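Local coordinates for protein frutapin (Artocarpus altilis, PDB 5KRP) that is a breadfruit lectin of the jacalin family that probably binds carbohydrates, and assembles from four copies of one chain, at residues A[35-47]-A[131-144]. Numbering follows the deposited sequence. Where two conformers were deposited one is given.
Sequences KEAIGSFSVIYDL and VGFKGRTGDLLDAI
Two sheets of the jacalin-type beta-prism meet here across the buried core of the subunit, through Phe-41, Tyr-45 and Phe-133. Phe-41 and Phe-133 form a T-shaped pair, centroids 5.0 Å apart and planes at 71°. The edge of Phe-41 comes over the face of Phe-133, with CZ above the ring centre. With CG anti to the backbone N, Phe-41 reaches across to the other sheet. In the conformer given, Ile-144 CD1 lies over one face of Phe-41, a CH-pi contact. Val-43 CG2 packs against Phe-133 CD2 at 3.8 Å.

Tyr-45 OH sits at the edge of the Phe-133 ring and accepts a bent hydrogen bond from Phe-133 N (3.2 Å, 139°). The same hydroxyl is hydrogen-bonded to Asp-21, so this buried group is held by two hydrogen bonds. At the other end Leu-141 N donates a nearly straight bond to Ile-38 O (2.9 Å, 171°). Beside it, Ile-38 CG2 and Leu-141 CD2 touch at 3.7 Å, the two side chains running alongside each other. One water links Gly-39 O to Thr-137 OG1, which also bonds Trp-19.

A glycerol, probably from the crystallisation liquor, is hydrogen-bonded by Asp-139 N, Leu-140 N and Asp-142 OD2. Gly-138 to Asp-142 fits the GXXXD sugar-binding loop of jacalin-related lectins. Strand 26-34 flanks Phe-41, Val-43 and Tyr-45, while strand 95-104 of the third sheet packs on Ile-38 and Leu-141.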
# COMPACT_ATOMS: atom_id res chain seq x y z
N LYS A 35 1.89 10.79 -34.76
CA LYS A 35 2.16 11.81 -35.81
C LYS A 35 1.54 13.12 -35.32
O LYS A 35 2.12 13.81 -34.47
CB LYS A 35 1.68 11.26 -37.21
CG LYS A 35 2.14 12.16 -38.37
CD LYS A 35 3.61 11.96 -38.66
CE LYS A 35 4.18 13.05 -39.61
NZ LYS A 35 5.49 12.63 -40.22
N GLU A 36 0.29 13.42 -35.70
CA GLU A 36 -0.38 14.59 -35.17
C GLU A 36 -0.83 14.40 -33.72
O GLU A 36 -1.07 15.35 -32.98
CB GLU A 36 -1.59 14.93 -36.06
CG GLU A 36 -1.13 15.39 -37.45
CD GLU A 36 -0.90 14.29 -38.46
OE1 GLU A 36 -1.19 13.06 -38.27
OE2 GLU A 36 -0.46 14.70 -39.56
N ALA A 37 -1.03 13.14 -33.37
CA ALA A 37 -1.49 12.79 -32.02
C ALA A 37 -0.80 11.48 -31.68
O ALA A 37 -0.09 10.91 -32.51
CB ALA A 37 -2.99 12.63 -32.00
N ILE A 38 -1.10 10.91 -30.50
CA ILE A 38 -0.69 9.56 -30.21
C ILE A 38 -1.73 8.57 -30.68
O ILE A 38 -2.96 8.73 -30.43
CB ILE A 38 -0.47 9.39 -28.64
CG1 ILE A 38 0.49 10.43 -28.08
CG2 ILE A 38 -0.10 7.94 -28.33
CD1 ILE A 38 1.90 10.40 -28.60
N GLY A 39 -1.25 7.51 -31.37
CA GLY A 39 -2.02 6.41 -31.88
C GLY A 39 -1.94 5.18 -30.97
O GLY A 39 -2.70 5.03 -30.04
N SER A 40 -1.04 4.25 -31.28
CA SER A 40 -0.93 3.00 -30.56
C SER A 40 -0.22 3.24 -29.21
O SER A 40 0.58 4.12 -29.06
CB SER A 40 -0.09 2.04 -31.38
OG SER A 40 -0.69 1.77 -32.67
N PHE A 41 -0.48 2.34 -28.29
CA PHE A 41 0.15 2.34 -27.00
C PHE A 41 0.07 0.93 -26.46
O PHE A 41 -1.00 0.36 -26.23
CB PHE A 41 -0.54 3.35 -26.05
CG PHE A 41 0.19 3.52 -24.73
CD1 PHE A 41 -0.04 2.65 -23.68
CD2 PHE A 41 1.13 4.52 -24.57
CE1 PHE A 41 0.62 2.87 -22.42
CE2 PHE A 41 1.82 4.69 -23.37
CZ PHE A 41 1.57 3.87 -22.32
N SER A 42 1.22 0.35 -26.20
CA SER A 42 1.29 -0.97 -25.56
C SER A 42 2.56 -1.09 -24.72
O SER A 42 3.55 -0.41 -24.98
CB SER A 42 1.23 -2.10 -26.62
OG SER A 42 0.25 -1.88 -27.66
N VAL A 43 2.55 -2.01 -23.76
CA VAL A 43 3.65 -2.05 -22.77
C VAL A 43 4.08 -3.50 -22.53
O VAL A 43 3.30 -4.40 -22.49
CB VAL A 43 3.14 -1.46 -21.42
CG1 VAL A 43 4.24 -1.40 -20.35
CG2 VAL A 43 2.49 -0.10 -21.65
N ILE A 44 5.38 -3.70 -22.40
CA ILE A 44 5.93 -4.93 -21.83
C ILE A 44 6.24 -4.58 -20.36
O ILE A 44 7.14 -3.80 -20.05
CB ILE A 44 7.17 -5.43 -22.59
CG1 ILE A 44 6.75 -6.05 -23.94
CG2 ILE A 44 7.94 -6.50 -21.82
CD1 ILE A 44 7.90 -6.13 -24.90
N TYR A 45 5.41 -5.13 -19.48
CA TYR A 45 5.59 -4.94 -18.03
C TYR A 45 6.69 -5.87 -17.46
O TYR A 45 7.05 -6.89 -18.10
CB TYR A 45 4.30 -5.23 -17.35
CG TYR A 45 3.21 -4.25 -17.73
CD1 TYR A 45 3.19 -2.96 -17.16
CD2 TYR A 45 2.27 -4.55 -18.68
CE1 TYR A 45 2.26 -2.03 -17.53
CE2 TYR A 45 1.28 -3.59 -19.05
CZ TYR A 45 1.28 -2.35 -18.47
OH TYR A 45 0.32 -1.39 -18.82
N ASP A 46 7.17 -5.56 -16.25
CA ASP A 46 7.82 -6.57 -15.40
C ASP A 46 6.78 -7.19 -14.56
O ASP A 46 5.97 -6.44 -13.91
CB ASP A 46 8.88 -6.00 -14.51
CG ASP A 46 9.67 -7.14 -13.78
OD1 ASP A 46 10.43 -7.87 -14.52
OD2 ASP A 46 9.38 -7.29 -12.56
N LEU A 47 6.77 -8.51 -14.48
CA LEU A 47 5.93 -9.21 -13.49
C LEU A 47 6.88 -10.14 -12.73
O LEU A 47 7.25 -11.21 -13.22
CB LEU A 47 4.82 -10.01 -14.13
CG LEU A 47 3.86 -10.81 -13.24
CD1 LEU A 47 3.07 -9.87 -12.31
CD2 LEU A 47 2.97 -11.71 -14.06
N VAL A 131 3.09 1.19 -12.16
CA VAL A 131 3.01 -0.28 -12.28
C VAL A 131 1.92 -0.77 -13.29
O VAL A 131 1.65 -1.96 -13.43
CB VAL A 131 2.80 -0.93 -10.89
CG1 VAL A 131 3.98 -0.69 -9.96
CG2 VAL A 131 1.50 -0.44 -10.24
N GLY A 132 1.30 0.15 -14.01
CA GLY A 132 0.26 -0.24 -14.94
C GLY A 132 -0.31 0.98 -15.64
O GLY A 132 -0.22 2.10 -15.15
N PHE A 133 -0.89 0.76 -16.81
CA PHE A 133 -1.56 1.85 -17.55
C PHE A 133 -3.02 1.46 -17.85
O PHE A 133 -3.35 0.25 -18.00
CB PHE A 133 -0.86 2.17 -18.85
CG PHE A 133 0.47 2.85 -18.73
CD1 PHE A 133 0.57 4.20 -18.60
CD2 PHE A 133 1.63 2.12 -18.68
CE1 PHE A 133 1.83 4.88 -18.52
CE2 PHE A 133 2.86 2.75 -18.55
CZ PHE A 133 2.98 4.10 -18.47
N LYS A 134 -3.91 2.47 -17.98
CA LYS A 134 -5.25 2.26 -18.51
C LYS A 134 -5.52 3.38 -19.48
O LYS A 134 -4.79 4.37 -19.49
CB LYS A 134 -6.33 2.19 -17.45
CG LYS A 134 -6.48 3.43 -16.59
CD LYS A 134 -7.80 3.34 -15.82
CE LYS A 134 -8.94 3.79 -16.71
NZ LYS A 134 -10.22 3.45 -16.03
N GLY A 135 -6.59 3.23 -20.25
CA GLY A 135 -6.93 4.28 -21.17
C GLY A 135 -8.13 4.01 -22.03
O GLY A 135 -8.94 3.18 -21.71
N ARG A 136 -8.20 4.74 -23.15
CA ARG A 136 -9.22 4.55 -24.16
C ARG A 136 -8.61 4.80 -25.52
O ARG A 136 -7.86 5.75 -25.68
CB ARG A 136 -10.37 5.48 -24.04
CG ARG A 136 -10.85 5.79 -22.70
CD ARG A 136 -12.09 6.68 -22.69
NE ARG A 136 -11.78 7.78 -21.87
CZ ARG A 136 -11.75 7.80 -20.54
NH1 ARG A 136 -12.03 6.75 -19.84
NH2 ARG A 136 -11.41 8.94 -19.94
N THR A 137 -8.90 3.91 -26.49
CA THR A 137 -8.36 4.02 -27.83
C THR A 137 -9.43 3.73 -28.87
O THR A 137 -10.13 2.74 -28.77
CB THR A 137 -7.24 2.96 -27.99
OG1 THR A 137 -6.20 3.25 -27.03
CG2 THR A 137 -6.61 3.08 -29.40
N GLY A 138 -9.53 4.59 -29.84
CA GLY A 138 -10.41 4.40 -31.00
C GLY A 138 -9.47 4.36 -32.19
O GLY A 138 -8.71 3.40 -32.32
N ASP A 139 -9.54 5.37 -33.04
CA ASP A 139 -8.54 5.56 -34.06
C ASP A 139 -7.25 6.06 -33.43
O ASP A 139 -6.21 5.85 -34.01
CB ASP A 139 -8.95 6.58 -35.10
CG ASP A 139 -10.13 6.13 -35.97
OD1 ASP A 139 -10.55 4.94 -35.96
OD2 ASP A 139 -10.66 7.06 -36.64
N LEU A 140 -7.34 6.76 -32.28
CA LEU A 140 -6.26 7.41 -31.62
C LEU A 140 -6.36 7.02 -30.10
O LEU A 140 -7.33 6.40 -29.65
CB LEU A 140 -6.37 8.93 -31.73
CG LEU A 140 -6.22 9.46 -33.17
CD1 LEU A 140 -6.53 10.92 -33.19
CD2 LEU A 140 -4.84 9.27 -33.71
N LEU A 141 -5.35 7.41 -29.36
CA LEU A 141 -5.37 7.28 -27.90
C LEU A 141 -6.19 8.44 -27.39
O LEU A 141 -5.72 9.52 -27.22
CB LEU A 141 -3.90 7.36 -27.40
CG LEU A 141 -3.77 7.17 -25.87
CD1 LEU A 141 -4.28 5.82 -25.50
CD2 LEU A 141 -2.36 7.41 -25.39
N ASP A 142 -7.46 8.19 -27.11
CA ASP A 142 -8.31 9.21 -26.51
C ASP A 142 -7.88 9.67 -25.10
O ASP A 142 -7.96 10.86 -24.78
CB ASP A 142 -9.73 8.68 -26.41
CG ASP A 142 -10.38 8.44 -27.78
OD1 ASP A 142 -10.06 7.45 -28.47
OD2 ASP A 142 -11.26 9.26 -28.17
N ALA A 143 -7.39 8.76 -24.27
CA ALA A 143 -7.07 9.13 -22.88
C ALA A 143 -6.12 8.08 -22.30
O ALA A 143 -6.10 6.94 -22.76
CB ALA A 143 -8.33 9.22 -22.02
N ILE A 144 -5.33 8.52 -21.34
CA ILE A 144 -4.42 7.61 -20.65
C ILE A 144 -4.35 7.93 -19.16
O ILE A 144 -4.32 9.11 -18.73
CB ILE A 144 -3.05 7.59 -21.33
CG1 ILE A 144 -2.13 6.51 -20.77
CG2 ILE A 144 -2.31 8.87 -21.16
CD1 ILE A 144 -0.71 6.83 -21.22
O HOH W 1 -3.77 3.42 -27.96